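PDB 7DLA: nucleoside permease NupG from Escherichia coli K-12, which imports purine and pyrimidine nucleosides across the inner membrane, using the proton motive force by symport with protons. Local coordinates for residues A50-P55 against N354-I359; A211-F216 against G347-M352; V283-I288 against V393-F398. The protein carries 1 engineered substitution. One frame throughout, in Å; residues are numbered along the deposited sequence.

Interaction 1 (A50-P55 against N354-I359); sequences AAVFMP and NGFGCI
Val52 does nearly all the touching here, and it does so through one methyl, CG1. The branch stands anti to the carbonyl carbon (chi1 -51°), which carries it out toward the helix opposite. Three kinds of contact radiate from it. The first is side chain on backbone: CG1 of Val52 comes down on CA of Gly355 at 3.5 Å, where the glycine has no side chain to hold the helices apart. Ala51 adds its CB, 4.4 Å from the same CA of Gly355. The second is a CH-pi contact. The same Val52 methyl lies over one face of the Phe356 ring, 4.2 Å from the centroid and displaced toward the rim. Aliphatic packing is the third, with CD1 of Ile359 meeting Val52 CG1 at 3.9 Å. No hydrogen bond joins the segments, and the buried surface is small, 164 Å². The near-antiparallel axes (153°) approach to 8.1 Å. These pieces of the second and eleventh transmembrane helices meet at the interface of the two six-helix bundles of the major facilitator fold. Behind residues 50-55, helix 92-122 receives Ala50 and Met54, while Met351, a turn earlier on helix 342-371, touches both Val52 and Phe356.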
loop_
_atom_site.group_PDB
_atom_site.type_symbol
_atom_site.label_atom_id
_atom_site.label_comp_id
_atom_site.label_asym_id
_atom_site.label_seq_id
_atom_site.Cartn_x
_atom_site.Cartn_y
_atom_site.Cartn_z
ATOM N N ALA A 50 2.879 -11.628 3.814
ATOM C CA ALA A 50 1.477 -12.021 3.768
ATOM C C ALA A 50 0.897 -11.864 2.374
ATOM O O ALA A 50 0.036 -12.649 1.957
ATOM C CB ALA A 50 0.680 -11.177 4.750
ATOM N N ALA A 51 1.335 -10.831 1.653
ATOM C CA ALA A 51 0.672 -10.457 0.412
ATOM C C ALA A 51 1.010 -11.435 -0.692
ATOM O O ALA A 51 0.197 -11.678 -1.589
ATOM C CB ALA A 51 1.065 -9.038 0.012
ATOM N N VAL A 52 2.201 -12.011 -0.650
ATOM C CA VAL A 52 2.596 -12.863 -1.756
ATOM C C VAL A 52 1.683 -14.078 -1.873
ATOM O O VAL A 52 1.363 -14.508 -2.985
ATOM C CB VAL A 52 4.064 -13.268 -1.625
ATOM C CG1 VAL A 52 4.922 -12.041 -1.411
ATOM C CG2 VAL A 52 4.220 -14.245 -0.515
ATOM N N PHE A 53 1.218 -14.652 -0.756
ATOM C CA PHE A 53 0.420 -15.856 -0.936
ATOM C C PHE A 53 -0.915 -15.895 -0.224
ATOM O O PHE A 53 -1.758 -16.703 -0.629
ATOM C CB PHE A 53 1.206 -17.129 -0.553
ATOM C CG PHE A 53 1.756 -17.160 0.853
ATOM C CD1 PHE A 53 0.940 -17.469 1.940
ATOM C CD2 PHE A 53 3.112 -16.989 1.072
ATOM C CE1 PHE A 53 1.465 -17.550 3.211
ATOM C CE2 PHE A 53 3.646 -17.063 2.347
ATOM C CZ PHE A 53 2.824 -17.347 3.415
ATOM N N MET A 54 -1.143 -15.090 0.826
ATOM C CA MET A 54 -2.429 -15.150 1.525
ATOM C C MET A 54 -3.628 -14.695 0.695
ATOM O O MET A 54 -4.666 -15.374 0.724
ATOM C CB MET A 54 -2.353 -14.356 2.819
ATOM C CG MET A 54 -2.046 -15.213 3.988
ATOM S SD MET A 54 -3.135 -16.639 3.889
ATOM C CE MET A 54 -2.893 -17.443 5.479
ATOM N N PRO A 55 -3.558 -13.576 -0.035
ATOM C CA PRO A 55 -4.705 -13.226 -0.888
ATOM C C PRO A 55 -5.176 -14.377 -1.771
ATOM O O PRO A 55 -6.359 -14.746 -1.701
ATOM C CB PRO A 55 -4.166 -12.037 -1.689
ATOM C CG PRO A 55 -3.230 -11.363 -0.704
ATOM C CD PRO A 55 -2.525 -12.521 -0.057
ATOM N N ASN A 354 4.264 -5.964 -5.587
ATOM C CA ASN A 354 3.810 -5.532 -4.270
ATOM C C ASN A 354 4.109 -6.518 -3.156
ATOM O O ASN A 354 4.054 -6.128 -1.990
ATOM C CB ASN A 354 2.297 -5.280 -4.268
ATOM C CG ASN A 354 1.897 -4.124 -5.138
ATOM O OD1 ASN A 354 2.457 -3.927 -6.215
ATOM N ND2 ASN A 354 0.923 -3.342 -4.681
ATOM N N GLY A 355 4.367 -7.782 -3.466
ATOM C CA GLY A 355 4.760 -8.711 -2.424
ATOM C C GLY A 355 6.268 -8.726 -2.278
ATOM O O GLY A 355 6.820 -8.275 -1.267
ATOM N N PHE A 356 6.936 -9.193 -3.336
ATOM C CA PHE A 356 8.392 -9.319 -3.347
ATOM C C PHE A 356 9.064 -7.955 -3.394
ATOM O O PHE A 356 10.046 -7.709 -2.683
ATOM C CB PHE A 356 8.803 -10.164 -4.543
ATOM C CG PHE A 356 8.242 -11.541 -4.498
ATOM C CD1 PHE A 356 8.570 -12.398 -3.458
ATOM C CD2 PHE A 356 7.306 -11.955 -5.453
ATOM C CE1 PHE A 356 8.026 -13.670 -3.401
ATOM C CE2 PHE A 356 6.746 -13.225 -5.406
ATOM C CZ PHE A 356 7.105 -14.086 -4.375
ATOM N N GLY A 357 8.570 -7.067 -4.259
ATOM C CA GLY A 357 8.985 -5.681 -4.179
ATOM C C GLY A 357 8.894 -5.155 -2.764
ATOM O O GLY A 357 9.815 -4.498 -2.280
ATOM N N CYS A 358 7.802 -5.487 -2.057
ATOM C CA CYS A 358 7.620 -4.986 -0.699
ATOM C C CYS A 358 8.657 -5.566 0.239
ATOM O O CYS A 358 9.318 -4.830 0.968
ATOM C CB CYS A 358 6.217 -5.299 -0.176
ATOM S SG CYS A 358 5.671 -4.447 1.388
ATOM N N ILE A 359 8.779 -6.890 0.282
ATOM C CA ILE A 359 9.733 -7.487 1.206
ATOM C C ILE A 359 11.121 -6.921 0.972
ATOM O O ILE A 359 11.794 -6.453 1.906
ATOM C CB ILE A 359 9.716 -9.016 1.094
ATOM C CG1 ILE A 359 8.277 -9.512 1.037
ATOM C CG2 ILE A 359 10.455 -9.620 2.238
ATOM C CD1 ILE A 359 8.125 -10.916 0.541
#

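Interaction 2 (A211-F216 against G347-M352); sequences AIFFIF and GMFLMM
Met348 and Phe349 both meet the Phe214 ring from one side of its plane. Over that face sits CG of Met348, 4.0 Å above the plane and off-centre, toward the rim near CE2. Across the rim, at CE1 of Phe214, CB of Phe349 approaches obliquely at 3.8 Å; relative to the Phe349 ring, this CE1 lies at the edge, close to its plane. The third ring, Phe213, also meets Phe349 at a slant, its CE2 3.8 Å from CE1 of Phe349. Both Phe213 and Phe349 hold CG anti to the backbone N (chi1 -172° and 169°), and this brings the two rings together beside Phe214. Met352 works differently. Its folded chain lays CG in van der Waals contact with the backbone O of Phe214, and turns CE back to the CB of that phenylalanine at 4.2 Å. No hydrogen bond joins the segments; the side chains meet through apolar atoms, and all five touching residues are buried. The helix axes run roughly the same way, 34° apart, at the cytoplasmic ends of the seventh and eleventh transmembrane helices. Val333 of helix 305-335 packs on Phe213, Phe214 and Phe349 alike. Phe205, in the loop leading into helix 208-222, sets its ring almost perpendicular to that of Phe214 and also touches Met348 and Met352.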
loop_
_atom_site.group_PDB
_atom_site.type_symbol
_atom_site.label_atom_id
_atom_site.label_comp_id
_atom_site.label_asym_id
_atom_site.label_seq_id
_atom_site.Cartn_x
_atom_site.Cartn_y
_atom_site.Cartn_z
ATOM N N ALA A 211 10.536 -11.937 -18.549
ATOM C CA ALA A 211 11.380 -12.131 -17.377
ATOM C C ALA A 211 12.067 -10.828 -16.996
ATOM O O ALA A 211 12.057 -10.413 -15.823
ATOM C CB ALA A 211 12.409 -13.229 -17.650
ATOM N N ILE A 212 12.665 -10.170 -17.992
ATOM C CA ILE A 212 13.275 -8.861 -17.784
ATOM C C ILE A 212 12.269 -7.917 -17.140
ATOM O O ILE A 212 12.568 -7.245 -16.139
ATOM C CB ILE A 212 13.804 -8.300 -19.117
ATOM C CG1 ILE A 212 15.179 -8.882 -19.448
ATOM C CG2 ILE A 212 13.870 -6.780 -19.073
ATOM C CD1 ILE A 212 16.177 -8.671 -18.384
ATOM N N PHE A 213 11.045 -7.886 -17.682
ATOM C CA PHE A 213 10.058 -6.926 -17.192
ATOM C C PHE A 213 9.684 -7.186 -15.734
ATOM O O PHE A 213 9.568 -6.255 -14.938
ATOM C CB PHE A 213 8.795 -6.947 -18.034
ATOM C CG PHE A 213 7.879 -5.859 -17.676
ATOM C CD1 PHE A 213 8.296 -4.545 -17.770
ATOM C CD2 PHE A 213 6.666 -6.134 -17.074
ATOM C CE1 PHE A 213 7.457 -3.500 -17.374
ATOM C CE2 PHE A 213 5.814 -5.099 -16.656
ATOM C CZ PHE A 213 6.208 -3.778 -16.806
ATOM N N PHE A 214 9.472 -8.453 -15.376
ATOM C CA PHE A 214 9.055 -8.788 -14.018
ATOM C C PHE A 214 10.136 -8.464 -12.999
ATOM O O PHE A 214 9.841 -7.914 -11.925
ATOM C CB PHE A 214 8.658 -10.261 -13.914
ATOM C CG PHE A 214 7.332 -10.578 -14.542
ATOM C CD1 PHE A 214 6.302 -9.659 -14.501
ATOM C CD2 PHE A 214 7.084 -11.821 -15.104
ATOM C CE1 PHE A 214 5.068 -9.950 -15.057
ATOM C CE2 PHE A 214 5.851 -12.113 -15.649
ATOM C CZ PHE A 214 4.847 -11.175 -15.631
ATOM N N ILE A 215 11.392 -8.814 -13.284
ATOM C CA ILE A 215 12.411 -8.469 -12.295
ATOM C C ILE A 215 12.548 -6.962 -12.190
ATOM O O ILE A 215 12.733 -6.422 -11.096
ATOM C CB ILE A 215 13.759 -9.141 -12.586
ATOM C CG1 ILE A 215 13.558 -10.638 -12.784
ATOM C CG2 ILE A 215 14.707 -8.922 -11.413
ATOM C CD1 ILE A 215 14.795 -11.458 -12.500
ATOM N N PHE A 216 12.440 -6.251 -13.313
ATOM C CA PHE A 216 12.361 -4.803 -13.210
ATOM C C PHE A 216 11.198 -4.373 -12.336
ATOM O O PHE A 216 11.266 -3.359 -11.637
ATOM C CB PHE A 216 12.188 -4.156 -14.566
ATOM C CG PHE A 216 12.266 -2.677 -14.486
ATOM C CD1 PHE A 216 13.432 -2.064 -14.059
ATOM C CD2 PHE A 216 11.151 -1.903 -14.718
ATOM C CE1 PHE A 216 13.517 -0.693 -13.954
ATOM C CE2 PHE A 216 11.217 -0.534 -14.600
ATOM C CZ PHE A 216 12.406 0.074 -14.227
ATOM N N GLY A 347 -1.550 -11.587 -12.120
ATOM C CA GLY A 347 -1.312 -12.262 -10.860
ATOM C C GLY A 347 0.143 -12.161 -10.455
ATOM O O GLY A 347 0.482 -11.550 -9.439
ATOM N N MET A 348 1.020 -12.694 -11.298
ATOM C CA MET A 348 2.454 -12.705 -11.049
ATOM C C MET A 348 3.047 -11.299 -11.050
ATOM O O MET A 348 3.981 -11.019 -10.304
ATOM C CB MET A 348 3.095 -13.577 -12.127
ATOM C CG MET A 348 4.607 -13.714 -12.188
ATOM S SD MET A 348 5.387 -15.012 -11.195
ATOM C CE MET A 348 4.221 -16.370 -11.249
ATOM N N PHE A 349 2.528 -10.404 -11.891
ATOM C CA PHE A 349 3.023 -9.033 -11.934
ATOM C C PHE A 349 2.766 -8.330 -10.619
ATOM O O PHE A 349 3.670 -7.730 -10.035
ATOM C CB PHE A 349 2.365 -8.259 -13.073
ATOM C CG PHE A 349 2.616 -6.781 -13.015
ATOM C CD1 PHE A 349 3.845 -6.252 -13.325
ATOM C CD2 PHE A 349 1.615 -5.913 -12.626
ATOM C CE1 PHE A 349 4.066 -4.870 -13.262
ATOM C CE2 PHE A 349 1.838 -4.533 -12.558
ATOM C CZ PHE A 349 3.062 -4.015 -12.878
ATOM N N LEU A 350 1.531 -8.405 -10.127
ATOM C CA LEU A 350 1.189 -7.734 -8.884
ATOM C C LEU A 350 1.875 -8.414 -7.696
ATOM O O LEU A 350 2.392 -7.742 -6.799
ATOM C CB LEU A 350 -0.339 -7.704 -8.771
ATOM C CG LEU A 350 -1.067 -6.357 -8.959
ATOM C CD1 LEU A 350 -0.820 -5.764 -10.331
ATOM C CD2 LEU A 350 -2.576 -6.536 -8.789
ATOM N N MET A 351 1.953 -9.745 -7.708
ATOM C CA MET A 351 2.674 -10.459 -6.659
ATOM C C MET A 351 4.138 -10.025 -6.594
ATOM O O MET A 351 4.642 -9.656 -5.525
ATOM C CB MET A 351 2.554 -11.964 -6.906
ATOM C CG MET A 351 3.287 -12.844 -5.913
ATOM S SD MET A 351 3.722 -14.435 -6.639
ATOM C CE MET A 351 3.954 -15.393 -5.141
ATOM N N MET A 352 4.835 -10.071 -7.734
ATOM C CA MET A 352 6.220 -9.622 -7.817
ATOM C C MET A 352 6.361 -8.165 -7.386
ATOM O O MET A 352 7.286 -7.813 -6.638
ATOM C CB MET A 352 6.716 -9.817 -9.258
ATOM C CG MET A 352 8.224 -9.632 -9.515
ATOM S SD MET A 352 9.174 -11.158 -9.497
ATOM C CE MET A 352 7.981 -12.238 -10.282
#

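Interaction 3 (V283-I288 against V393-F398)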
loop_
_atom_site.group_PDB
_atom_site.type_symbol
_atom_site.label_atom_id
_atom_site.label_comp_id
_atom_site.label_asym_id
_atom_site.label_seq_id
_atom_site.Cartn_x
_atom_site.Cartn_y
_atom_site.Cartn_z
ATOM N N VAL A 283 3.807 6.173 -20.143
ATOM C CA VAL A 283 3.214 6.437 -18.836
ATOM C C VAL A 283 4.060 5.803 -17.730
ATOM O O VAL A 283 4.322 6.430 -16.688
ATOM C CB VAL A 283 1.747 5.982 -18.817
ATOM C CG1 VAL A 283 1.328 5.590 -17.426
ATOM C CG2 VAL A 283 0.867 7.114 -19.351
ATOM N N MET A 284 4.549 4.579 -17.967
ATOM C CA MET A 284 5.478 3.947 -17.029
ATOM C C MET A 284 6.751 4.778 -16.839
ATOM O O MET A 284 7.309 4.850 -15.729
ATOM C CB MET A 284 5.816 2.532 -17.509
ATOM C CG MET A 284 5.050 1.401 -16.793
ATOM S SD MET A 284 5.609 -0.272 -17.260
ATOM C CE MET A 284 5.527 -0.123 -19.051
ATOM N N MET A 285 7.222 5.424 -17.903
ATOM C CA MET A 285 8.380 6.294 -17.766
ATOM C C MET A 285 8.056 7.508 -16.912
ATOM O O MET A 285 8.907 7.967 -16.143
ATOM C CB MET A 285 8.875 6.745 -19.134
ATOM C CG MET A 285 10.251 7.431 -19.147
ATOM S SD MET A 285 11.654 6.307 -18.858
ATOM C CE MET A 285 12.836 7.402 -18.077
ATOM N N ILE A 286 6.847 8.066 -17.054
ATOM C CA ILE A 286 6.466 9.214 -16.229
ATOM C C ILE A 286 6.478 8.808 -14.761
ATOM O O ILE A 286 6.862 9.582 -13.874
ATOM C CB ILE A 286 5.085 9.762 -16.636
ATOM C CG1 ILE A 286 5.017 10.072 -18.121
ATOM C CG2 ILE A 286 4.883 11.101 -16.014
ATOM C CD1 ILE A 286 3.623 10.400 -18.618
ATOM N N SER A 287 6.079 7.573 -14.488
ATOM C CA SER A 287 6.150 7.084 -13.118
ATOM C C SER A 287 7.594 7.036 -12.629
ATOM O O SER A 287 7.928 7.547 -11.550
ATOM C CB SER A 287 5.498 5.707 -13.025
ATOM O OG SER A 287 6.138 4.910 -12.051
ATOM N N ILE A 288 8.466 6.413 -13.409
ATOM C CA ILE A 288 9.838 6.229 -12.954
ATOM C C ILE A 288 10.547 7.569 -12.764
ATOM O O ILE A 288 11.338 7.744 -11.835
ATOM C CB ILE A 288 10.583 5.323 -13.939
ATOM C CG1 ILE A 288 10.360 3.870 -13.570
ATOM C CG2 ILE A 288 12.044 5.635 -13.933
ATOM C CD1 ILE A 288 10.761 2.960 -14.663
ATOM N N VAL A 393 19.007 5.062 -11.446
ATOM C CA VAL A 393 19.468 3.815 -12.045
ATOM C C VAL A 393 18.297 3.105 -12.707
ATOM O O VAL A 393 18.377 2.677 -13.867
ATOM C CB VAL A 393 20.148 2.921 -10.995
ATOM C CG1 VAL A 393 20.460 1.544 -11.578
ATOM C CG2 VAL A 393 21.403 3.605 -10.421
ATOM N N LEU A 394 17.181 2.996 -11.978
ATOM C CA LEU A 394 15.966 2.404 -12.545
ATOM C C LEU A 394 15.518 3.119 -13.824
ATOM O O LEU A 394 15.093 2.471 -14.788
ATOM C CB LEU A 394 14.842 2.403 -11.509
ATOM C CG LEU A 394 14.993 1.414 -10.352
ATOM C CD1 LEU A 394 13.721 1.433 -9.537
ATOM C CD2 LEU A 394 15.348 -0.019 -10.802
ATOM N N ALA A 395 15.598 4.448 -13.848
ATOM C CA ALA A 395 15.252 5.190 -15.050
ATOM C C ALA A 395 16.137 4.781 -16.200
ATOM O O ALA A 395 15.660 4.549 -17.322
ATOM C CB ALA A 395 15.392 6.686 -14.813
ATOM N N PHE A 396 17.445 4.728 -15.944
ATOM C CA PHE A 396 18.390 4.427 -17.014
ATOM C C PHE A 396 18.086 3.073 -17.612
ATOM O O PHE A 396 17.898 2.943 -18.822
ATOM C CB PHE A 396 19.832 4.442 -16.512
ATOM C CG PHE A 396 20.385 5.804 -16.346
ATOM C CD1 PHE A 396 19.650 6.914 -16.734
ATOM C CD2 PHE A 396 21.645 5.980 -15.837
ATOM C CE1 PHE A 396 20.157 8.183 -16.593
ATOM C CE2 PHE A 396 22.154 7.223 -15.705
ATOM C CZ PHE A 396 21.407 8.338 -16.075
ATOM N N ALA A 397 18.014 2.054 -16.755
ATOM C CA ALA A 397 17.775 0.712 -17.250
ATOM C C ALA A 397 16.444 0.626 -17.975
ATOM O O ALA A 397 16.301 -0.146 -18.932
ATOM C CB ALA A 397 17.835 -0.285 -16.113
ATOM N N PHE A 398 15.445 1.394 -17.545
ATOM C CA PHE A 398 14.183 1.277 -18.258
ATOM C C PHE A 398 14.276 1.909 -19.634
ATOM O O PHE A 398 13.754 1.350 -20.601
ATOM C CB PHE A 398 13.054 1.893 -17.443
ATOM C CG PHE A 398 11.688 1.655 -18.030
ATOM C CD1 PHE A 398 10.979 0.509 -17.708
ATOM C CD2 PHE A 398 11.124 2.557 -18.913
ATOM C CE1 PHE A 398 9.727 0.279 -18.242
ATOM C CE2 PHE A 398 9.874 2.322 -19.458
ATOM C CZ PHE A 398 9.179 1.188 -19.118
#
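Phe398 projects from 393-398 straight at the opposing helix, and three side chains of 283-288 take hold of different parts of it. Its CG is anti to the backbone N (chi1 -173°), which extends the ring away from its own helix and in among Met284, Met285 and Ile288. Met284 meets the far end of the ring, its side chain roughly perpendicular to that of Phe398: CE lies at the ring edge, near the plane, 3.9 Å from CZ of Phe398. Met285 and Phe398 lie alongside, pointing opposite ways, and SD of Met285 comes to 3.8 Å from CD2 of Phe398. Both sulfurs make Met-aromatic contacts, at 5.3 Å from the Phe398 centroid for SD of Met284 and 5.0 Å for SD of Met285, each approaching obliquely.

Ile288 serves two partners with its two branches. CD1 settles by the root of the ring, 3.7 Å from CG of Phe398, whereas CG2 packs on Ala395, 3.6 Å from its CB. The small alanine lets the backbones come nearest here, with CA of Ile288 and CA of Ala395 5.9 Å apart. The methyl of Met285 also reaches Ala395, its CE 4.2 Å from the alanine CB.

Phe216 of helix 208-222 touches both Phe398 and Ile288, and Met284 leans on Phe325 and Ser328 of helix 305-335. The two segments thus also pack against helices 208-222 and 305-335 of the same bundle. Running nearly antiparallel at 159°, they belong to the ninth and twelfth transmembrane helices, which in the major facilitator fold lie at the periphery of the C-terminal six-helix bundle, outside the helices that line the transport path.

Overall arrangement
From the N terminus, residues 50-55 come first and find their partner only at 354-359, so interaction 1 closes the longest loop and, alone of the three, joins the two six-helix bundles. Interaction 2, from 211-216 to 347-352, falls wholly within that span. Interaction 3 opens inside both loops, at 283-288, but closes beyond them at 393-398, and so crosses each. Interactions 2 and 3 stay inside the C-terminal bundle, tying helix 208-222 to 342-371 and helix 253-299 to 380-402. Interactions 1 and 2 adjoin along helix 342-371, centres 12 Å apart; interactions 2 and 3 adjoin where Phe213 touches Met284, centres 15 Å apart. Interactions 1 and 3 remain about 10 Å apart at their nearest atoms.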